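Long-range contacts in enoyl-CoA hydratase, EchA12_1 (Mycobacterium marinum M, PDB 3QRE), which probably adds water across the double bond of enoyl-CoA thioesters in fatty acid metabolism, as related hydratases of the crotonase family do: residues G160-A165 with T200-E205; P132-I137 with E227-I232; M128-V133 with S240-K245. One frame throughout, in Å; residues are numbered along the deposited sequence.

Interaction 1: residues G160-A165 with T200-E205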
ATOM      1  N   GLY A 160      -0.813   7.151 -22.149  1.00 37.46           N
ATOM      2  CA  GLY A 160      -2.142   6.971 -22.737  1.00 38.05           C
ATOM      3  C   GLY A 160      -2.760   5.563 -22.717  1.00 37.54           C
ATOM      4  O   GLY A 160      -3.936   5.402 -23.077  1.00 38.10           O
ATOM      5  N   ALA A 161      -1.998   4.536 -22.334  1.00 36.60           N
ATOM      6  CA  ALA A 161      -2.508   3.158 -22.409  1.00 35.41           C
ATOM      7  C   ALA A 161      -3.689   2.976 -21.448  1.00 34.98           C
ATOM      8  O   ALA A 161      -3.628   3.424 -20.308  1.00 34.71           O
ATOM      9  CB  ALA A 161      -1.421   2.169 -22.122  1.00 34.80           C
ATOM     10  N   LYS A 162      -4.769   2.361 -21.933  1.00 34.98           N
ATOM     11  CA  LYS A 162      -6.005   2.181 -21.149  1.00 34.94           C
ATOM     12  C   LYS A 162      -6.033   0.888 -20.331  1.00 32.93           C
ATOM     13  O   LYS A 162      -5.679  -0.194 -20.834  1.00 32.28           O
ATOM     14  CB  LYS A 162      -7.253   2.209 -22.041  1.00 36.06           C
ATOM     15  CG  LYS A 162      -7.450   3.520 -22.837  1.00 41.84           C
ATOM     16  CD  LYS A 162      -8.933   3.902 -22.897  1.00 46.91           C
ATOM     17  CE  LYS A 162      -9.121   5.310 -23.439  1.00 51.01           C
ATOM     18  NZ  LYS A 162      -8.874   5.356 -24.914  1.00 54.73           N
ATOM     19  N   PHE A 163      -6.481   1.015 -19.080  1.00 31.14           N
ATOM     20  CA  PHE A 163      -6.655  -0.132 -18.197  1.00 29.68           C
ATOM     21  C   PHE A 163      -8.088  -0.182 -17.738  1.00 29.29           C
ATOM     22  O   PHE A 163      -8.713   0.863 -17.544  1.00 30.52           O
ATOM     23  CB  PHE A 163      -5.770   0.003 -16.951  1.00 28.93           C
ATOM     24  CG  PHE A 163      -4.307   0.124 -17.241  1.00 27.15           C
ATOM     25  CD1 PHE A 163      -3.450  -0.919 -16.947  1.00 26.69           C
ATOM     26  CD2 PHE A 163      -3.779   1.289 -17.802  1.00 25.03           C
ATOM     27  CE1 PHE A 163      -2.077  -0.820 -17.213  1.00 26.10           C
ATOM     28  CE2 PHE A 163      -2.424   1.390 -18.067  1.00 25.81           C
ATOM     29  CZ  PHE A 163      -1.567   0.334 -17.766  1.00 24.05           C
ATOM     30  N   ALA A 164      -8.608  -1.388 -17.555  1.00 28.04           N
ATOM     31  CA  ALA A 164      -9.923  -1.554 -16.938  1.00 27.83           C
ATOM     32  C   ALA A 164     -10.014  -2.915 -16.289  1.00 27.17           C
ATOM     33  O   ALA A 164      -9.699  -3.934 -16.918  1.00 27.79           O
ATOM     34  CB  ALA A 164     -11.047  -1.373 -17.945  1.00 26.95           C
ATOM     35  N   ALA A 165     -10.430  -2.917 -15.029  1.00 26.70           N
ATOM     36  CA  ALA A 165     -10.686  -4.148 -14.291  1.00 26.98           C
ATOM     37  C   ALA A 165     -12.135  -4.633 -14.559  1.00 27.70           C
ATOM     38  O   ALA A 165     -12.975  -4.656 -13.657  1.00 27.64           O
ATOM     39  CB  ALA A 165     -10.421  -3.932 -12.784  1.00 25.84           C
ATOM     40  N   THR A 200     -12.435   2.885 -16.596  1.00 33.29           N
ATOM     41  CA  THR A 200     -11.234   2.965 -17.403  1.00 33.67           C
ATOM     42  C   THR A 200     -10.297   3.958 -16.737  1.00 33.97           C
ATOM     43  O   THR A 200     -10.700   5.053 -16.326  1.00 34.49           O
ATOM     44  CB  THR A 200     -11.599   3.384 -18.883  1.00 34.81           C
ATOM     45  OG1 THR A 200     -12.211   2.269 -19.576  1.00 34.44           O
ATOM     46  CG2 THR A 200     -10.391   3.818 -19.655  1.00 34.96           C
ATOM     47  N   PHE A 201      -9.052   3.551 -16.565  1.00 33.88           N
ATOM     48  CA  PHE A 201      -8.005   4.474 -16.101  1.00 34.42           C
ATOM     49  C   PHE A 201      -6.790   4.339 -16.998  1.00 34.40           C
ATOM     50  O   PHE A 201      -6.535   3.270 -17.584  1.00 33.80           O
ATOM     51  CB  PHE A 201      -7.638   4.260 -14.622  1.00 33.64           C
ATOM     52  CG  PHE A 201      -7.264   2.849 -14.286  1.00 33.62           C
ATOM     53  CD1 PHE A 201      -5.931   2.505 -14.069  1.00 33.31           C
ATOM     54  CD2 PHE A 201      -8.245   1.857 -14.191  1.00 31.00           C
ATOM     55  CE1 PHE A 201      -5.585   1.189 -13.737  1.00 35.19           C
ATOM     56  CE2 PHE A 201      -7.915   0.556 -13.881  1.00 31.08           C
ATOM     57  CZ  PHE A 201      -6.581   0.209 -13.651  1.00 32.36           C
ATOM     58  N   LEU A 202      -6.066   5.440 -17.123  1.00 35.20           N
ATOM     59  CA  LEU A 202      -4.932   5.493 -18.028  1.00 36.12           C
ATOM     60  C   LEU A 202      -3.631   5.153 -17.276  1.00 35.41           C
ATOM     61  O   LEU A 202      -3.610   5.112 -16.023  1.00 34.23           O
ATOM     62  CB  LEU A 202      -4.853   6.887 -18.648  1.00 37.47           C
ATOM     63  CG  LEU A 202      -5.700   7.270 -19.878  1.00 41.01           C
ATOM     64  CD1 LEU A 202      -6.888   6.349 -20.140  1.00 42.04           C
ATOM     65  CD2 LEU A 202      -6.180   8.724 -19.735  1.00 42.64           C
ATOM     66  N   ALA A 203      -2.569   4.910 -18.049  1.00 34.60           N
ATOM     67  CA  ALA A 203      -1.223   4.629 -17.521  1.00 34.24           C
ATOM     68  C   ALA A 203      -0.814   5.539 -16.360  1.00 34.35           C
ATOM     69  O   ALA A 203      -0.206   5.076 -15.390  1.00 34.36           O
ATOM     70  CB  ALA A 203      -0.167   4.711 -18.647  1.00 33.82           C
ATOM     71  N   GLU A 204      -1.149   6.820 -16.456  1.00 34.10           N
ATOM     72  CA  GLU A 204      -0.694   7.789 -15.469  1.00 34.94           C
ATOM     73  C   GLU A 204      -1.382   7.584 -14.094  1.00 33.30           C
ATOM     74  O   GLU A 204      -0.719   7.636 -13.048  1.00 33.14           O
ATOM     75  CB  GLU A 204      -0.838   9.236 -16.014  1.00 36.21           C
ATOM     76  CG  GLU A 204       0.172   9.587 -17.192  1.00 41.20           C
ATOM     77  CD  GLU A 204      -0.219   9.118 -18.678  1.00 46.04           C
ATOM     78  OE1 GLU A 204      -1.334   8.576 -18.974  1.00 41.89           O
ATOM     79  OE2 GLU A 204       0.656   9.322 -19.568  1.00 49.38           O
ATOM     80  N   GLU A 205      -2.695   7.347 -14.108  1.00 31.78           N
ATOM     81  CA  GLU A 205      -3.425   7.000 -12.900  1.00 31.13           C
ATOM     82  C   GLU A 205      -2.921   5.654 -12.370  1.00 30.43           C
ATOM     83  O   GLU A 205      -2.660   5.505 -11.175  1.00 30.57           O
ATOM     84  CB  GLU A 205      -4.945   7.000 -13.118  1.00 30.34           C
ATOM     85  CG  GLU A 205      -5.707   6.943 -11.809  1.00 32.36           C
ATOM     86  CD  GLU A 205      -7.227   6.918 -11.932  1.00 35.93           C
ATOM     87  OE1 GLU A 205      -7.875   6.677 -10.894  1.00 36.66           O
ATOM     88  OE2 GLU A 205      -7.781   7.161 -13.028  1.00 36.69           O
TER
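Phe163 and Phe201 lie opposite each other on two antiparallel strands and form a hydrogen-bonded pair. Phe163 N donates to Phe201 O at 2.7 Å, with a C=O...N angle of 168°, and Phe201 N returns a bond of 2.9 Å to Phe163 O. Beyond this pair, Ala203 N reaches Ala161 O in a bent, weak bond. It comes just where the strand gives way to helix 203-208, with Leu202 at the N-cap. CA-H groups also approach carbonyl oxygens: Leu202 CA lies 3.3 Å from Ala161 O, and Thr200 CA does the same toward Phe163 O.

This ladder is one edge of the small four-stranded mixed sheet of the crotonase fold, where strand 162-164 sits between 141-142 and 200-202. On its other side strand 162-164 continues the sheet, Lys162 bonding to Cys141 and Ala164 to Cys141 and Gly143 through the backbone.

The aromatic contact lies on the buried face. The two rings are near parallel, their planes 18° apart, yet displaced so that little of one ring lies over the other. What covers a face of Phe201 is instead the CB of Phe163, 3.5 Å from the ring centroid, a CH-pi contact. Phe201 gets its ring there with CG between the backbone N and the carbonyl carbon (chi1 54°). The Phe163 ring carries Phe201 O at its edge and meets the start of the helix with CE2, 3.5 Å from Ala203 CA. Helix 188-197 packs against Phe201 through Leu194.

Aliphatic contacts occupy the other, more exposed face. Lys162 runs alongside Leu202, while its CD meets Thr200 CG2 at 3.6 Å.

Interaction 2: residues P132-I137 with E227-I232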
ATOM      1  N   PRO A 132      12.438 -13.295 -13.414  1.00 27.99           N
ATOM      2  CA  PRO A 132      11.547 -12.143 -13.427  1.00 27.46           C
ATOM      3  C   PRO A 132      10.856 -11.967 -14.779  1.00 27.91           C
ATOM      4  O   PRO A 132      11.436 -12.310 -15.826  1.00 27.56           O
ATOM      5  CB  PRO A 132      12.492 -10.949 -13.180  1.00 27.53           C
ATOM      6  CG  PRO A 132      13.858 -11.561 -12.875  1.00 28.29           C
ATOM      7  CD  PRO A 132      13.854 -12.891 -13.520  1.00 28.63           C
ATOM      8  N   VAL A 133       9.630 -11.422 -14.753  1.00 27.20           N
ATOM      9  CA  VAL A 133       8.928 -11.056 -15.970  1.00 26.47           C
ATOM     10  C   VAL A 133       8.640  -9.567 -15.891  1.00 26.84           C
ATOM     11  O   VAL A 133       8.072  -9.076 -14.892  1.00 26.95           O
ATOM     12  CB  VAL A 133       7.623 -11.899 -16.170  1.00 26.82           C
ATOM     13  CG1 VAL A 133       6.958 -11.602 -17.514  1.00 25.20           C
ATOM     14  CG2 VAL A 133       7.917 -13.396 -16.071  1.00 27.35           C
ATOM     15  N   ILE A 134       9.063  -8.846 -16.924  1.00 27.24           N
ATOM     16  CA  ILE A 134       8.800  -7.429 -17.050  1.00 27.76           C
ATOM     17  C   ILE A 134       7.719  -7.252 -18.120  1.00 28.53           C
ATOM     18  O   ILE A 134       7.934  -7.595 -19.294  1.00 29.44           O
ATOM     19  CB  ILE A 134      10.072  -6.636 -17.473  1.00 28.94           C
ATOM     20  CG1 ILE A 134      11.344  -7.082 -16.718  1.00 28.54           C
ATOM     21  CG2 ILE A 134       9.859  -5.130 -17.357  1.00 30.83           C
ATOM     22  CD1 ILE A 134      11.196  -7.221 -15.178  1.00 27.00           C
ATOM     23  N   ALA A 135       6.561  -6.723 -17.722  1.00 28.29           N
ATOM     24  CA  ALA A 135       5.526  -6.359 -18.670  1.00 28.69           C
ATOM     25  C   ALA A 135       5.760  -4.972 -19.243  1.00 29.65           C
ATOM     26  O   ALA A 135       6.000  -3.997 -18.501  1.00 30.55           O
ATOM     27  CB  ALA A 135       4.124  -6.454 -18.031  1.00 28.92           C
ATOM     28  N   ALA A 136       5.693  -4.887 -20.571  1.00 29.46           N
ATOM     29  CA  ALA A 136       5.739  -3.622 -21.264  1.00 29.41           C
ATOM     30  C   ALA A 136       4.379  -3.397 -21.884  1.00 29.38           C
ATOM     31  O   ALA A 136       4.077  -3.943 -22.931  1.00 30.15           O
ATOM     32  CB  ALA A 136       6.803  -3.653 -22.319  1.00 30.54           C
ATOM     33  N   ILE A 137       3.562  -2.582 -21.226  1.00 29.68           N
ATOM     34  CA  ILE A 137       2.145  -2.427 -21.549  1.00 28.92           C
ATOM     35  C   ILE A 137       1.972  -1.331 -22.589  1.00 30.50           C
ATOM     36  O   ILE A 137       1.895  -0.147 -22.261  1.00 30.61           O
ATOM     37  CB  ILE A 137       1.312  -2.165 -20.270  1.00 27.96           C
ATOM     38  CG1 ILE A 137       1.641  -3.253 -19.212  1.00 27.84           C
ATOM     39  CG2 ILE A 137      -0.179  -2.163 -20.585  1.00 24.97           C
ATOM     40  CD1 ILE A 137       1.059  -3.032 -17.806  1.00 22.54           C
ATOM     41  N   GLU A 227      16.193  -2.121 -21.362  1.00 41.55           N
ATOM     42  CA  GLU A 227      17.317  -1.511 -20.637  1.00 42.88           C
ATOM     43  C   GLU A 227      17.275  -2.042 -19.205  1.00 41.67           C
ATOM     44  O   GLU A 227      18.220  -2.675 -18.730  1.00 41.56           O
ATOM     45  CB  GLU A 227      17.197   0.023 -20.653  1.00 43.84           C
ATOM     46  CG  GLU A 227      18.255   0.785 -19.829  1.00 47.75           C
ATOM     47  CD  GLU A 227      17.907   2.278 -19.598  1.00 51.16           C
ATOM     48  OE1 GLU A 227      16.722   2.664 -19.678  1.00 50.95           O
ATOM     49  OE2 GLU A 227      18.832   3.072 -19.322  1.00 54.93           O
ATOM     50  N   TYR A 228      16.136  -1.816 -18.559  1.00 40.91           N
ATOM     51  CA  TYR A 228      15.864  -2.279 -17.196  1.00 39.56           C
ATOM     52  C   TYR A 228      16.121  -3.774 -17.021  1.00 38.97           C
ATOM     53  O   TYR A 228      16.785  -4.176 -16.074  1.00 38.36           O
ATOM     54  CB  TYR A 228      14.429  -1.898 -16.794  1.00 38.25           C
ATOM     55  CG  TYR A 228      14.090  -2.247 -15.367  1.00 36.33           C
ATOM     56  CD1 TYR A 228      14.501  -1.440 -14.323  1.00 33.27           C
ATOM     57  CD2 TYR A 228      13.365  -3.402 -15.070  1.00 33.40           C
ATOM     58  CE1 TYR A 228      14.201  -1.762 -13.021  1.00 34.79           C
ATOM     59  CE2 TYR A 228      13.052  -3.729 -13.787  1.00 33.46           C
ATOM     60  CZ  TYR A 228      13.472  -2.913 -12.756  1.00 34.08           C
ATOM     61  OH  TYR A 228      13.162  -3.260 -11.463  1.00 32.83           O
ATOM     62  N   ALA A 229      15.622  -4.579 -17.959  1.00 39.67           N
ATOM     63  CA  ALA A 229      15.797  -6.049 -17.939  1.00 40.19           C
ATOM     64  C   ALA A 229      17.257  -6.535 -18.035  1.00 41.63           C
ATOM     65  O   ALA A 229      17.663  -7.446 -17.307  1.00 42.15           O
ATOM     66  CB  ALA A 229      14.951  -6.703 -19.001  1.00 39.11           C
ATOM     67  N   GLU A 230      18.041  -5.955 -18.934  1.00 43.16           N
ATOM     68  CA  GLU A 230      19.474  -6.263 -18.982  1.00 44.90           C
ATOM     69  C   GLU A 230      20.226  -5.658 -17.795  1.00 44.59           C
ATOM     70  O   GLU A 230      21.193  -6.247 -17.319  1.00 44.83           O
ATOM     71  CB  GLU A 230      20.090  -5.867 -20.335  1.00 46.37           C
ATOM     72  CG  GLU A 230      20.083  -7.042 -21.356  1.00 50.04           C
ATOM     73  CD  GLU A 230      20.135  -6.582 -22.807  1.00 56.24           C
ATOM     74  OE1 GLU A 230      19.257  -7.005 -23.620  1.00 56.07           O
ATOM     75  OE2 GLU A 230      21.067  -5.796 -23.130  1.00 60.11           O
ATOM     76  N   ASP A 231      19.766  -4.500 -17.314  1.00 44.40           N
ATOM     77  CA  ASP A 231      20.272  -3.915 -16.068  1.00 44.77           C
ATOM     78  C   ASP A 231      20.169  -4.904 -14.904  1.00 43.99           C
ATOM     79  O   ASP A 231      21.180  -5.167 -14.246  1.00 44.79           O
ATOM     80  CB  ASP A 231      19.554  -2.604 -15.708  1.00 45.03           C
ATOM     81  CG  ASP A 231      20.240  -1.365 -16.287  1.00 49.05           C
ATOM     82  OD1 ASP A 231      21.035  -1.467 -17.265  1.00 51.51           O
ATOM     83  OD2 ASP A 231      19.980  -0.264 -15.757  1.00 51.75           O
ATOM     84  N   ILE A 232      18.976  -5.473 -14.662  1.00 41.74           N
ATOM     85  CA  ILE A 232      18.819  -6.437 -13.562  1.00 40.42           C
ATOM     86  C   ILE A 232      19.562  -7.751 -13.811  1.00 40.00           C
ATOM     87  O   ILE A 232      20.079  -8.371 -12.870  1.00 39.66           O
ATOM     88  CB  ILE A 232      17.313  -6.658 -13.105  1.00 39.74           C
ATOM     89  CG1 ILE A 232      16.599  -7.702 -13.949  1.00 38.59           C
ATOM     90  CG2 ILE A 232      16.528  -5.335 -13.085  1.00 39.26           C
ATOM     91  CD1 ILE A 232      15.124  -7.823 -13.601  1.00 42.26           C
TER
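Ile134 and Tyr228 meet nearly at right angles: the CD1 methyl of the isoleucine comes to the edge of the tyrosine ring, close to its plane, 4.2 Å from CE2. The ring swings out with CG anti to the backbone N (chi1 -176°). One face of it is lined from within its own helix, where Ile232 CG2, a turn further on, stands 3.8 Å above the ring plane toward the rim. Phe156 of the neighbouring strand 154-158 makes an edge-to-face pair with the same ring. The hydroxyl of Tyr228 is hydrogen-bonded to Asp193 of a second subunit, so the ring packs against its own sheet while its hydroxyl bonds to the adjoining chain.

Ile232 has a second use for its other branch. CG1 takes the position between the backbone N and the carbonyl carbon (chi1 85°), and the chain then runs on extended to CD1. The Ile232 side chain and Pro132 pass each other running opposite ways, with Ile232 CD1 4.0 Å from Pro132 CG and 4.3 Å from Ile134 CD1. Ala229, next along the helix from Tyr228, offers its CB to Ile134 CG1 at 4.3 Å; the same methyl also touches Val77 and Val79 of strand 77-82.

Between the two segments the buried contact is made by carbon atoms alone: methyls, the proline ring, a methylene and one ring edge. Strand 133-137 and the helix segment run almost antiparallel, at 169°, with their axes 9.8 Å apart at the closest approach. This is alpha/beta layer packing, helix 221-235 lying on the main six-stranded sheet of the crotonase fold, next to a subunit boundary.

Interaction 3: residues M128-V133 with S240-K245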
ATOM      1  N   MET A 128       5.604 -17.714  -9.671  1.00 28.64           N
ATOM      2  CA  MET A 128       6.337 -18.853  -9.086  1.00 29.41           C
ATOM      3  C   MET A 128       7.532 -19.270  -9.942  1.00 29.09           C
ATOM      4  O   MET A 128       8.165 -20.291  -9.679  1.00 29.81           O
ATOM      5  CB  MET A 128       5.379 -20.032  -8.860  1.00 30.19           C
ATOM      6  CG  MET A 128       4.264 -19.674  -7.876  1.00 32.66           C
ATOM      7  SD  MET A 128       3.094 -20.991  -7.465  1.00 37.12           S
ATOM      8  CE  MET A 128       2.199 -21.283  -8.990  1.00 36.72           C
ATOM      9  N   LEU A 129       7.819 -18.487 -10.984  1.00 28.22           N
ATOM     10  CA  LEU A 129       8.967 -18.741 -11.828  1.00 28.07           C
ATOM     11  C   LEU A 129      10.234 -18.373 -11.063  1.00 28.67           C
ATOM     12  O   LEU A 129      10.214 -17.515 -10.173  1.00 27.71           O
ATOM     13  CB  LEU A 129       8.908 -17.918 -13.132  1.00 27.29           C
ATOM     14  CG  LEU A 129       7.765 -18.156 -14.135  1.00 25.74           C
ATOM     15  CD1 LEU A 129       7.886 -17.233 -15.323  1.00 20.21           C
ATOM     16  CD2 LEU A 129       7.670 -19.652 -14.575  1.00 24.81           C
ATOM     17  N   ARG A 130      11.327 -19.032 -11.426  1.00 28.88           N
ATOM     18  CA  ARG A 130      12.653 -18.644 -10.993  1.00 28.84           C
ATOM     19  C   ARG A 130      13.114 -17.303 -11.589  1.00 28.36           C
ATOM     20  O   ARG A 130      14.040 -16.681 -11.071  1.00 28.92           O
ATOM     21  CB  ARG A 130      13.647 -19.749 -11.379  1.00 29.18           C
ATOM     22  CG  ARG A 130      13.608 -21.000 -10.470  1.00 31.38           C
ATOM     23  CD  ARG A 130      14.649 -22.076 -10.917  1.00 31.76           C
ATOM     24  NE  ARG A 130      14.235 -22.750 -12.150  1.00 34.26           N
ATOM     25  CZ  ARG A 130      14.688 -22.451 -13.378  1.00 37.87           C
ATOM     26  NH1 ARG A 130      15.601 -21.486 -13.563  1.00 36.25           N
ATOM     27  NH2 ARG A 130      14.239 -23.132 -14.433  1.00 36.62           N
ATOM     28  N   LYS A 131      12.490 -16.862 -12.675  1.00 27.74           N
ATOM     29  CA  LYS A 131      12.986 -15.685 -13.412  1.00 28.09           C
ATOM     30  C   LYS A 131      11.970 -14.548 -13.439  1.00 27.52           C
ATOM     31  O   LYS A 131      10.782 -14.800 -13.519  1.00 27.74           O
ATOM     32  CB  LYS A 131      13.361 -16.080 -14.867  1.00 28.09           C
ATOM     33  CG  LYS A 131      14.403 -17.182 -14.914  1.00 28.26           C
ATOM     34  CD  LYS A 131      14.725 -17.702 -16.315  1.00 28.76           C
ATOM     35  CE  LYS A 131      15.846 -18.763 -16.146  1.00 29.12           C
ATOM     36  NZ  LYS A 131      16.442 -19.281 -17.432  1.00 30.02           N
ATOM     37  N   PRO A 132      12.438 -13.295 -13.414  1.00 27.99           N
ATOM     38  CA  PRO A 132      11.547 -12.143 -13.427  1.00 27.46           C
ATOM     39  C   PRO A 132      10.856 -11.967 -14.779  1.00 27.91           C
ATOM     40  O   PRO A 132      11.436 -12.310 -15.826  1.00 27.56           O
ATOM     41  CB  PRO A 132      12.492 -10.949 -13.180  1.00 27.53           C
ATOM     42  CG  PRO A 132      13.858 -11.561 -12.875  1.00 28.29           C
ATOM     43  CD  PRO A 132      13.854 -12.891 -13.520  1.00 28.63           C
ATOM     44  N   VAL A 133       9.630 -11.422 -14.753  1.00 27.20           N
ATOM     45  CA  VAL A 133       8.928 -11.056 -15.970  1.00 26.47           C
ATOM     46  C   VAL A 133       8.640  -9.567 -15.891  1.00 26.84           C
ATOM     47  O   VAL A 133       8.072  -9.076 -14.892  1.00 26.95           O
ATOM     48  CB  VAL A 133       7.623 -11.899 -16.170  1.00 26.82           C
ATOM     49  CG1 VAL A 133       6.958 -11.602 -17.514  1.00 25.20           C
ATOM     50  CG2 VAL A 133       7.917 -13.396 -16.071  1.00 27.35           C
ATOM     51  N   SER A 240      20.066 -15.484  -7.261  1.00 35.93           N
ATOM     52  CA  SER A 240      19.639 -14.323  -6.473  1.00 35.04           C
ATOM     53  C   SER A 240      18.259 -13.833  -6.876  1.00 33.43           C
ATOM     54  O   SER A 240      17.458 -13.490  -6.013  1.00 32.37           O
ATOM     55  CB  SER A 240      20.655 -13.183  -6.532  1.00 35.48           C
ATOM     56  OG  SER A 240      21.578 -13.316  -5.466  1.00 38.23           O
ATOM     57  N   MET A 241      17.984 -13.789  -8.182  1.00 32.44           N
ATOM     58  CA  MET A 241      16.629 -13.467  -8.657  1.00 31.37           C
ATOM     59  C   MET A 241      15.586 -14.478  -8.125  1.00 31.18           C
ATOM     60  O   MET A 241      14.531 -14.082  -7.645  1.00 31.20           O
ATOM     61  CB  MET A 241      16.597 -13.433 -10.186  1.00 31.73           C
ATOM     62  CG  MET A 241      17.268 -12.236 -10.821  1.00 30.97           C
ATOM     63  SD  MET A 241      17.328 -12.350 -12.621  1.00 33.47           S
ATOM     64  CE  MET A 241      17.942 -10.722 -12.977  1.00 31.62           C
ATOM     65  N   ALA A 242      15.903 -15.774  -8.183  1.00 31.22           N
ATOM     66  CA  ALA A 242      14.970 -16.840  -7.771  1.00 31.20           C
ATOM     67  C   ALA A 242      14.635 -16.698  -6.308  1.00 31.64           C
ATOM     68  O   ALA A 242      13.488 -16.889  -5.909  1.00 31.67           O
ATOM     69  CB  ALA A 242      15.578 -18.227  -8.010  1.00 31.31           C
ATOM     70  N   VAL A 243      15.657 -16.355  -5.529  1.00 31.84           N
ATOM     71  CA  VAL A 243      15.550 -16.179  -4.095  1.00 32.70           C
ATOM     72  C   VAL A 243      14.677 -14.982  -3.779  1.00 31.91           C
ATOM     73  O   VAL A 243      13.766 -15.052  -2.917  1.00 31.53           O
ATOM     74  CB  VAL A 243      16.970 -15.997  -3.484  1.00 34.04           C
ATOM     75  CG1 VAL A 243      16.942 -15.221  -2.207  1.00 34.21           C
ATOM     76  CG2 VAL A 243      17.588 -17.346  -3.276  1.00 36.09           C
ATOM     77  N   ILE A 244      14.939 -13.892  -4.497  1.00 31.03           N
ATOM     78  CA  ILE A 244      14.157 -12.674  -4.329  1.00 30.36           C
ATOM     79  C   ILE A 244      12.668 -12.947  -4.587  1.00 30.07           C
ATOM     80  O   ILE A 244      11.829 -12.615  -3.738  1.00 29.81           O
ATOM     81  CB  ILE A 244      14.724 -11.513  -5.190  1.00 30.08           C
ATOM     82  CG1 ILE A 244      16.036 -11.019  -4.566  1.00 29.61           C
ATOM     83  CG2 ILE A 244      13.701 -10.367  -5.339  1.00 27.62           C
ATOM     84  CD1 ILE A 244      16.935 -10.230  -5.512  1.00 26.51           C
ATOM     85  N   LYS A 245      12.341 -13.568  -5.729  1.00 29.61           N
ATOM     86  CA  LYS A 245      10.911 -13.834  -6.045  1.00 29.65           C
ATOM     87  C   LYS A 245      10.282 -14.721  -4.959  1.00 30.15           C
ATOM     88  O   LYS A 245       9.225 -14.408  -4.439  1.00 30.19           O
ATOM     89  CB  LYS A 245      10.706 -14.432  -7.454  1.00 28.54           C
ATOM     90  CG  LYS A 245      10.669 -13.387  -8.547  1.00 29.30           C
ATOM     91  CD  LYS A 245      10.424 -13.972  -9.949  1.00 30.69           C
ATOM     92  CE  LYS A 245       8.922 -14.171 -10.207  1.00 29.86           C
ATOM     93  NZ  LYS A 245       8.654 -14.229 -11.666  1.00 26.87           N
TER
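The flat peptide carbonyl of Lys131 receives the ammonium of Lys245 from above its plane: NZ is 2.9 Å from Lys131 O, 43° out of the plane, with a C=O...N angle of 130°. The proline ring that follows is met at its CG-CD bond by Met241 SD, 3.6 Å from Pro132 CG; the thioether chain and the ring cross at about a right angle. Met241 reaches this place with its chain fully extended beyond CG.

Lys245 points from the helix into the loop. Its chain is bent at chi3 (84°), and its CD passes 3.6 Å from Leu129 O before NZ turns to Lys131 O; the ammonium also lies 4.0 Å from Leu129 CB. The same nitrogen makes a salt bridge with Asp153 and a hydrogen bond to Val126 O. The buried charge is thus held by two backbone carbonyls and one carboxylate, and Asp153 would be expected to favour the protonated amine. Because Asp153 OD2 also accepts Val133 N, it joins the lysine to the start of strand 133-137.

Closer to the surface the backbones come together. Ala242 CA approaches Arg130 O at 3.4 Å, a CA-H...O contact, and the CB atoms of Arg130 and Ala242 are 4.2 Å apart. The CA atoms of these two residues are 4.4 Å apart.

Helix 238-249 is thereby fastened to the loop that leads into an inner strand, 133-137, of the six-stranded sheet. It belongs to the C-terminal helical part of the crotonase fold, and here Met241 and Lys245 also pack against a second subunit.

Along the chain the loop before Val133 runs straight into strand 133-137, so interactions 2 and 3 use overlapping residues, Pro132 and Val133. Their other halves sit on consecutive helices, 221-235 and 238-249; their centres are 13 Å apart, and both touch a second subunit. Both segments of interaction 1 fall between the two halves of the others in sequence. It belongs to the smaller sheet, about 20 Å from interaction 2 between centres and 27 Å from interaction 3, on the opposite side of the chain's centre from the latter. Phe163 packs on Ile137 at the far end of strand 133-137, which thus connects the small sheet with the helices at the subunit interface.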